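Local coordinates for zonadhesin (Komagataella phaffii, PDB 5FX8), which is a putative cell-wall adhesin that may mediate cell-cell interaction, represented here by its N-terminal part with two cohesin-like domains, at residues C[167-172]-C[282-287]; C[201-206]-C[258-263]. All coordinates share one frame; numbering follows the deposited sequence.

Interaction 1: C[167-172]-C[282-287]; sequences VDIPGA and VDLTTA
Val282 meets two residues of strand 162-170 at once, one with each of its methyl groups. Its CG1 stands anti to the backbone N (chi1 172°), and this sends the methyl forward to Ile169, whose CD1 it touches at 3.7 Å; the two side chains meet end on. The other branch, CG2, runs back to Val167 and lies 4.0 Å from its CG1, the two valines lying alongside and pointing opposite ways. A beta-branched residue suits this place because valine forks at CB, so its two methyls can meet two different residues close to the backbone. Two residues on, Leu284 turns the same way as Val282, as expected along a strand, and sends its CD2 to Ile169 CG2, 3.8 Å away. Ile169 is therefore shared: its long branch ends at Val282, while its short branch, beside its own carbonyl carbon, passes alongside Leu284. All four side chains are buried and purely apolar, so van der Waals contact and exclusion of water are what join the strands here. Ile176 and Ile179 on strand 176-186 pack against Ile169, and Phe297 on strand 294-304 against Leu284, extending the same core. Asp168 points out of it, where its carboxylate forms salt bridges with Arg149 and Arg262. The two strand segments run in nearly the same direction, 19° apart, with their axes 10.2 Å from each other at closest approach. That separation, too wide for backbone pairing, with aliphatic side chains filling the gap, is typical of the face-to-face sheets of a beta-sandwich, here in the second cohesin-like domain.

Interaction 2: C[201-206]-C[258-263]; sequences SSLNEF and DEVLRV
At one end of two neighbouring inner strands of an antiparallel sheet in the second cohesin-like domain, the loop that leaves strand 189-200 lies beside the residues leading into strand 260-268. Ser201, just beyond the end of the first strand, makes most of the contact. Its CA lies 3.3 Å from Asp258 O, a CA-H...O contact with an angle of 134° at the hydrogen, and its CB comes 3.4 Å from Asp258 OD2. Asp258 brings that carboxylate across by placing CG between its own backbone N and carbonyl carbon (chi1 76°). The same Ser201 CB also meets Glu259 CG at 3.9 Å, methylene against methylene; serine's short side chain lets its CB lie close to both acidic residues. Ser201 OG makes a weak hydrogen bond to Ser222 O, and Glu259 OE1 accepts one from Ala256 N. Farther along, Leu203 directs its CD1 to Val260 CG2, a loose apolar touch at 4.5 Å, and also packs on Phe209. Beyond it Asn204 OD1 accepts a hydrogen bond from Phe206 N (2.8 Å), the donor tilted 35° from the carbonyl plane, and a second from Asp208 N. The first closes an Asx turn, for which the short amide side chain is well suited, as the chain bends away. The exit of one strand thus sits beside the entry of its antiparallel neighbour, at the end of one sheet of the beta-sandwich.

Both interactions lie in the second cohesin-like domain, their centres about 13 Å apart. Interaction 1 spans the core between two five-stranded sheets, whereas interaction 2 lies at the ends of two inner strands of one of them. Strands 162-170 and 260-268 are neighbours in that sheet and connect the two: Ile169 N probably donates a hydrogen bond to Leu261 O, and Asp168 CB and Ile169 O pack on Val260 CG1. Along the chain the order is 167-172, 201-206, 258-263, 282-287, so the inner pair closes within the span of the outer one, and the connection between strand 260-268 and strand 275-286 crosses from one sheet to the other. Distant parts of the sequence are thus gathered into one compact sandwich.

Interaction 1: C[167-172]-C[282-287]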
ATOM      1  N   VAL C 167      -0.875 -27.099 -34.138  1.00 21.00           N
ATOM      2  CA  VAL C 167      -0.801 -27.685 -32.808  1.00 20.05           C
ATOM      3  C   VAL C 167      -1.829 -26.956 -31.956  1.00 22.93           C
ATOM      4  O   VAL C 167      -1.705 -25.748 -31.717  1.00 22.97           O
ATOM      5  CB  VAL C 167       0.603 -27.572 -32.205  1.00 22.73           C
ATOM      6  CG1 VAL C 167       0.641 -28.248 -30.868  1.00 21.94           C
ATOM      7  CG2 VAL C 167       1.639 -28.185 -33.137  1.00 22.85           C
ATOM      8  N   ASP C 168      -2.860 -27.668 -31.526  1.00 24.06           N
ATOM      9  CA  ASP C 168      -3.919 -27.095 -30.711  1.00 21.18           C
ATOM     10  C   ASP C 168      -3.694 -27.440 -29.249  1.00 22.35           C
ATOM     11  O   ASP C 168      -3.476 -28.605 -28.912  1.00 23.48           O
ATOM     12  CB  ASP C 168      -5.284 -27.605 -31.156  1.00 19.88           C
ATOM     13  CG  ASP C 168      -5.775 -26.921 -32.402  1.00 23.24           C
ATOM     14  OD1 ASP C 168      -5.040 -26.068 -32.927  1.00 24.64           O
ATOM     15  OD2 ASP C 168      -6.895 -27.225 -32.861  1.00 26.08           O
ATOM     16  N   ILE C 169      -3.754 -26.431 -28.388  1.00 22.54           N
ATOM     17  CA  ILE C 169      -3.664 -26.608 -26.944  1.00 22.45           C
ATOM     18  C   ILE C 169      -5.018 -26.246 -26.345  1.00 23.85           C
ATOM     19  O   ILE C 169      -5.432 -25.082 -26.413  1.00 23.69           O
ATOM     20  CB  ILE C 169      -2.561 -25.748 -26.325  1.00 23.76           C
ATOM     21  CG1 ILE C 169      -1.254 -25.863 -27.115  1.00 21.04           C
ATOM     22  CG2 ILE C 169      -2.437 -26.115 -24.863  1.00 25.01           C
ATOM     23  CD1 ILE C 169      -0.551 -27.142 -26.940  1.00 23.19           C
ATOM     24  N   PRO C 170      -5.736 -27.190 -25.749  1.00 25.55           N
ATOM     25  CA  PRO C 170      -7.038 -26.866 -25.159  1.00 26.66           C
ATOM     26  C   PRO C 170      -6.892 -26.323 -23.742  1.00 30.79           C
ATOM     27  O   PRO C 170      -6.235 -26.926 -22.889  1.00 28.02           O
ATOM     28  CB  PRO C 170      -7.768 -28.211 -25.168  1.00 27.56           C
ATOM     29  CG  PRO C 170      -6.705 -29.195 -25.072  1.00 26.78           C
ATOM     30  CD  PRO C 170      -5.489 -28.633 -25.762  1.00 24.01           C
ATOM     31  N   GLY C 171      -7.507 -25.166 -23.498  1.00 31.89           N
ATOM     32  CA  GLY C 171      -7.586 -24.636 -22.154  1.00 31.69           C
ATOM     33  C   GLY C 171      -8.411 -25.487 -21.223  1.00 36.46           C
ATOM     34  O   GLY C 171      -8.193 -25.449 -20.014  1.00 39.37           O
ATOM     35  N   ALA C 172      -9.322 -26.267 -21.752  1.00 37.60           N
ATOM     36  CA  ALA C 172     -10.082 -27.194 -20.942  1.00 38.53           C
ATOM     37  C   ALA C 172      -9.243 -28.328 -20.373  1.00 43.34           C
ATOM     38  O   ALA C 172      -9.809 -29.294 -19.879  1.00 52.45           O
ATOM     39  CB  ALA C 172     -11.226 -27.758 -21.773  1.00 37.89           C
ATOM     40  N   VAL C 282       4.942 -31.565 -26.672  1.00 28.85           N
ATOM     41  CA  VAL C 282       4.233 -30.490 -25.994  1.00 28.90           C
ATOM     42  C   VAL C 282       4.276 -30.779 -24.507  1.00 28.89           C
ATOM     43  O   VAL C 282       3.817 -31.837 -24.069  1.00 33.67           O
ATOM     44  CB  VAL C 282       2.786 -30.362 -26.483  1.00 27.94           C
ATOM     45  CG1 VAL C 282       2.036 -29.377 -25.625  1.00 27.32           C
ATOM     46  CG2 VAL C 282       2.775 -29.926 -27.917  1.00 26.09           C
ATOM     47  N   ASP C 283       4.842 -29.863 -23.732  1.00 30.09           N
ATOM     48  CA  ASP C 283       4.883 -29.988 -22.280  1.00 31.70           C
ATOM     49  C   ASP C 283       4.002 -28.909 -21.676  1.00 31.56           C
ATOM     50  O   ASP C 283       4.192 -27.726 -21.962  1.00 32.68           O
ATOM     51  CB  ASP C 283       6.311 -29.868 -21.767  1.00 32.79           C
ATOM     52  CG  ASP C 283       7.210 -30.915 -22.348  1.00 39.47           C
ATOM     53  OD1 ASP C 283       7.634 -30.765 -23.518  1.00 46.28           O
ATOM     54  OD2 ASP C 283       7.481 -31.900 -21.638  1.00 40.27           O
ATOM     55  N   LEU C 284       3.028 -29.310 -20.878  1.00 29.91           N
ATOM     56  CA  LEU C 284       2.105 -28.374 -20.265  1.00 31.18           C
ATOM     57  C   LEU C 284       2.434 -28.252 -18.792  1.00 35.39           C
ATOM     58  O   LEU C 284       2.626 -29.261 -18.111  1.00 35.53           O
ATOM     59  CB  LEU C 284       0.659 -28.829 -20.430  1.00 32.80           C
ATOM     60  CG  LEU C 284       0.106 -28.973 -21.832  1.00 29.34           C
ATOM     61  CD1 LEU C 284      -1.295 -29.394 -21.692  1.00 29.49           C
ATOM     62  CD2 LEU C 284       0.157 -27.670 -22.553  1.00 28.68           C
ATOM     63  N   THR C 285       2.513 -27.025 -18.307  1.00 38.40           N
ATOM     64  CA  THR C 285       2.640 -26.776 -16.883  1.00 38.09           C
ATOM     65  C   THR C 285       1.291 -26.329 -16.348  1.00 42.24           C
ATOM     66  O   THR C 285       0.658 -25.428 -16.900  1.00 38.87           O
ATOM     67  CB  THR C 285       3.699 -25.727 -16.600  1.00 36.85           C
ATOM     68  OG1 THR C 285       4.979 -26.267 -16.922  1.00 38.47           O
ATOM     69  CG2 THR C 285       3.658 -25.336 -15.147  1.00 39.01           C
ATOM     70  N   THR C 286       0.857 -26.976 -15.277  1.00 47.78           N
ATOM     71  CA  THR C 286      -0.473 -26.742 -14.740  1.00 56.31           C
ATOM     72  C   THR C 286      -0.374 -26.632 -13.221  1.00 62.58           C
ATOM     73  O   THR C 286       0.248 -27.474 -12.578  1.00 68.58           O
ATOM     74  CB  THR C 286      -1.423 -27.851 -15.196  1.00 56.74           C
ATOM     75  OG1 THR C 286      -0.743 -29.103 -15.158  1.00 57.56           O
ATOM     76  CG2 THR C 286      -1.855 -27.593 -16.613  1.00 62.75           C
ATOM     77  N   ALA C 287      -0.971 -25.568 -12.674  1.00 66.88           N
ATOM     78  CA  ALA C 287      -0.906 -25.235 -11.249  1.00 76.75           C
ATOM     79  C   ALA C 287      -1.278 -26.382 -10.312  1.00 79.10           C
ATOM     80  O   ALA C 287      -1.977 -27.319 -10.707  1.00 83.70           O
ATOM     81  CB  ALA C 287      -1.815 -24.036 -10.967  1.00 77.37           C
TER

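Interaction 2: C[201-206]-C[258-263]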
ATOM      1  N   SER C 201     -12.313 -19.132 -29.056  1.00 33.70           N
ATOM      2  CA  SER C 201     -13.196 -19.612 -28.012  1.00 33.07           C
ATOM      3  C   SER C 201     -14.528 -20.141 -28.516  1.00 35.98           C
ATOM      4  O   SER C 201     -15.287 -20.689 -27.716  1.00 42.06           O
ATOM      5  CB  SER C 201     -13.468 -18.499 -27.000  1.00 34.88           C
ATOM      6  OG  SER C 201     -13.943 -17.353 -27.682  1.00 41.58           O
ATOM      7  N   SER C 202     -14.841 -19.999 -29.795  1.00 37.84           N
ATOM      8  CA  SER C 202     -16.126 -20.450 -30.308  1.00 41.95           C
ATOM      9  C   SER C 202     -16.205 -21.970 -30.438  1.00 40.47           C
ATOM     10  O   SER C 202     -16.793 -22.642 -29.584  1.00 44.52           O
ATOM     11  CB  SER C 202     -16.380 -19.832 -31.668  1.00 43.36           C
ATOM     12  OG  SER C 202     -15.539 -20.487 -32.599  1.00 40.76           O
ATOM     13  N   LEU C 203     -15.625 -22.504 -31.514  1.00 35.92           N
ATOM     14  CA  LEU C 203     -15.673 -23.921 -31.883  1.00 39.86           C
ATOM     15  C   LEU C 203     -17.023 -24.277 -32.482  1.00 37.13           C
ATOM     16  O   LEU C 203     -18.064 -23.943 -31.910  1.00 42.07           O
ATOM     17  CB  LEU C 203     -15.379 -24.853 -30.703  1.00 31.82           C
ATOM     18  CG  LEU C 203     -14.014 -24.705 -30.060  1.00 31.74           C
ATOM     19  CD1 LEU C 203     -13.647 -25.961 -29.309  1.00 29.60           C
ATOM     20  CD2 LEU C 203     -12.978 -24.381 -31.112  1.00 31.00           C
ATOM     21  N   ASN C 204     -17.012 -24.953 -33.631  1.00 37.58           N
ATOM     22  CA  ASN C 204     -18.225 -25.412 -34.290  1.00 30.92           C
ATOM     23  C   ASN C 204     -18.591 -26.809 -33.805  1.00 28.72           C
ATOM     24  O   ASN C 204     -18.081 -27.301 -32.799  1.00 30.37           O
ATOM     25  CB  ASN C 204     -18.061 -25.367 -35.805  1.00 30.93           C
ATOM     26  CG  ASN C 204     -16.918 -26.220 -36.303  1.00 30.11           C
ATOM     27  OD1 ASN C 204     -16.581 -27.260 -35.731  1.00 29.04           O
ATOM     28  ND2 ASN C 204     -16.309 -25.778 -37.383  1.00 28.59           N
ATOM     29  N   GLU C 205     -19.486 -27.482 -34.517  1.00 32.91           N
ATOM     30  CA  GLU C 205     -19.936 -28.761 -33.995  1.00 33.54           C
ATOM     31  C   GLU C 205     -18.871 -29.840 -34.140  1.00 33.85           C
ATOM     32  O   GLU C 205     -18.956 -30.871 -33.471  1.00 32.66           O
ATOM     33  CB  GLU C 205     -21.241 -29.168 -34.666  1.00 36.85           C
ATOM     34  CG  GLU C 205     -21.247 -28.978 -36.166  1.00 44.09           C
ATOM     35  CD  GLU C 205     -22.417 -29.680 -36.852  1.00 50.18           C
ATOM     36  OE1 GLU C 205     -23.260 -30.283 -36.148  1.00 58.79           O
ATOM     37  OE2 GLU C 205     -22.490 -29.635 -38.099  1.00 45.58           O
ATOM     38  N   PHE C 206     -17.852 -29.611 -34.964  1.00 34.59           N
ATOM     39  CA  PHE C 206     -16.726 -30.521 -35.082  1.00 28.78           C
ATOM     40  C   PHE C 206     -15.523 -30.065 -34.279  1.00 31.33           C
ATOM     41  O   PHE C 206     -14.417 -30.565 -34.502  1.00 29.50           O
ATOM     42  CB  PHE C 206     -16.337 -30.690 -36.540  1.00 30.04           C
ATOM     43  CG  PHE C 206     -17.152 -31.703 -37.264  1.00 29.22           C
ATOM     44  CD1 PHE C 206     -16.946 -33.045 -37.041  1.00 29.39           C
ATOM     45  CD2 PHE C 206     -18.112 -31.317 -38.175  1.00 31.52           C
ATOM     46  CE1 PHE C 206     -17.673 -33.981 -37.699  1.00 30.76           C
ATOM     47  CE2 PHE C 206     -18.852 -32.258 -38.844  1.00 37.58           C
ATOM     48  CZ  PHE C 206     -18.626 -33.595 -38.608  1.00 33.74           C
ATOM     49  N   ASP C 258     -12.470 -22.125 -21.851  1.00 36.35           N
ATOM     50  CA  ASP C 258     -13.197 -22.303 -23.101  1.00 33.37           C
ATOM     51  C   ASP C 258     -12.377 -21.912 -24.326  1.00 32.19           C
ATOM     52  O   ASP C 258     -12.944 -21.664 -25.389  1.00 30.95           O
ATOM     53  CB  ASP C 258     -14.495 -21.495 -23.067  1.00 33.78           C
ATOM     54  CG  ASP C 258     -14.267 -19.999 -23.266  1.00 32.96           C
ATOM     55  OD1 ASP C 258     -13.350 -19.420 -22.648  1.00 30.87           O
ATOM     56  OD2 ASP C 258     -15.008 -19.395 -24.064  1.00 41.17           O
ATOM     57  N   GLU C 259     -11.065 -21.824 -24.198  1.00 31.60           N
ATOM     58  CA  GLU C 259     -10.238 -21.327 -25.279  1.00 29.85           C
ATOM     59  C   GLU C 259      -9.319 -22.427 -25.790  1.00 26.54           C
ATOM     60  O   GLU C 259      -9.020 -23.388 -25.086  1.00 27.47           O
ATOM     61  CB  GLU C 259      -9.429 -20.113 -24.823  1.00 30.69           C
ATOM     62  CG  GLU C 259     -10.227 -18.818 -24.808  1.00 31.91           C
ATOM     63  CD  GLU C 259      -9.408 -17.647 -24.309  1.00 36.80           C
ATOM     64  OE1 GLU C 259      -8.391 -17.908 -23.639  1.00 32.14           O
ATOM     65  OE2 GLU C 259      -9.771 -16.475 -24.583  1.00 42.92           O
ATOM     66  N   VAL C 260      -8.900 -22.285 -27.046  1.00 25.38           N
ATOM     67  CA  VAL C 260      -7.923 -23.171 -27.665  1.00 24.41           C
ATOM     68  C   VAL C 260      -6.832 -22.310 -28.275  1.00 23.60           C
ATOM     69  O   VAL C 260      -7.126 -21.408 -29.063  1.00 21.70           O
ATOM     70  CB  VAL C 260      -8.554 -24.082 -28.741  1.00 23.67           C
ATOM     71  CG1 VAL C 260      -7.488 -24.763 -29.546  1.00 23.85           C
ATOM     72  CG2 VAL C 260      -9.408 -25.138 -28.117  1.00 24.35           C
ATOM     73  N   LEU C 261      -5.583 -22.571 -27.890  1.00 22.76           N
ATOM     74  CA  LEU C 261      -4.414 -21.985 -28.536  1.00 21.11           C
ATOM     75  C   LEU C 261      -4.004 -22.824 -29.738  1.00 20.25           C
ATOM     76  O   LEU C 261      -3.771 -24.024 -29.608  1.00 19.90           O
ATOM     77  CB  LEU C 261      -3.236 -21.903 -27.564  1.00 21.23           C
ATOM     78  CG  LEU C 261      -1.918 -21.476 -28.197  1.00 18.90           C
ATOM     79  CD1 LEU C 261      -2.057 -20.093 -28.658  1.00 19.79           C
ATOM     80  CD2 LEU C 261      -0.836 -21.534 -27.194  1.00 24.44           C
ATOM     81  N   ARG C 262      -3.871 -22.191 -30.892  1.00 19.47           N
ATOM     82  CA  ARG C 262      -3.505 -22.891 -32.114  1.00 20.37           C
ATOM     83  C   ARG C 262      -2.227 -22.291 -32.667  1.00 20.79           C
ATOM     84  O   ARG C 262      -2.198 -21.117 -33.029  1.00 18.84           O
ATOM     85  CB  ARG C 262      -4.632 -22.816 -33.146  1.00 20.26           C
ATOM     86  CG  ARG C 262      -4.240 -23.272 -34.541  1.00 21.40           C
ATOM     87  CD  ARG C 262      -5.451 -23.567 -35.381  1.00 23.05           C
ATOM     88  NE  ARG C 262      -6.084 -24.795 -34.929  1.00 23.60           N
ATOM     89  CZ  ARG C 262      -7.255 -25.222 -35.366  1.00 26.50           C
ATOM     90  NH1 ARG C 262      -7.914 -24.508 -36.266  1.00 29.77           N
ATOM     91  NH2 ARG C 262      -7.765 -26.354 -34.904  1.00 26.01           N
ATOM     92  N   VAL C 263      -1.177 -23.090 -32.746  1.00 18.42           N
ATOM     93  CA  VAL C 263       0.071 -22.645 -33.335  1.00 17.75           C
ATOM     94  C   VAL C 263       0.183 -23.211 -34.740  1.00 22.09           C
ATOM     95  O   VAL C 263      -0.033 -24.404 -34.957  1.00 22.02           O
ATOM     96  CB  VAL C 263       1.268 -23.060 -32.472  1.00 20.59           C
ATOM     97  CG1 VAL C 263       2.538 -22.524 -33.080  1.00 21.77           C
ATOM     98  CG2 VAL C 263       1.102 -22.523 -31.095  1.00 19.57           C
TER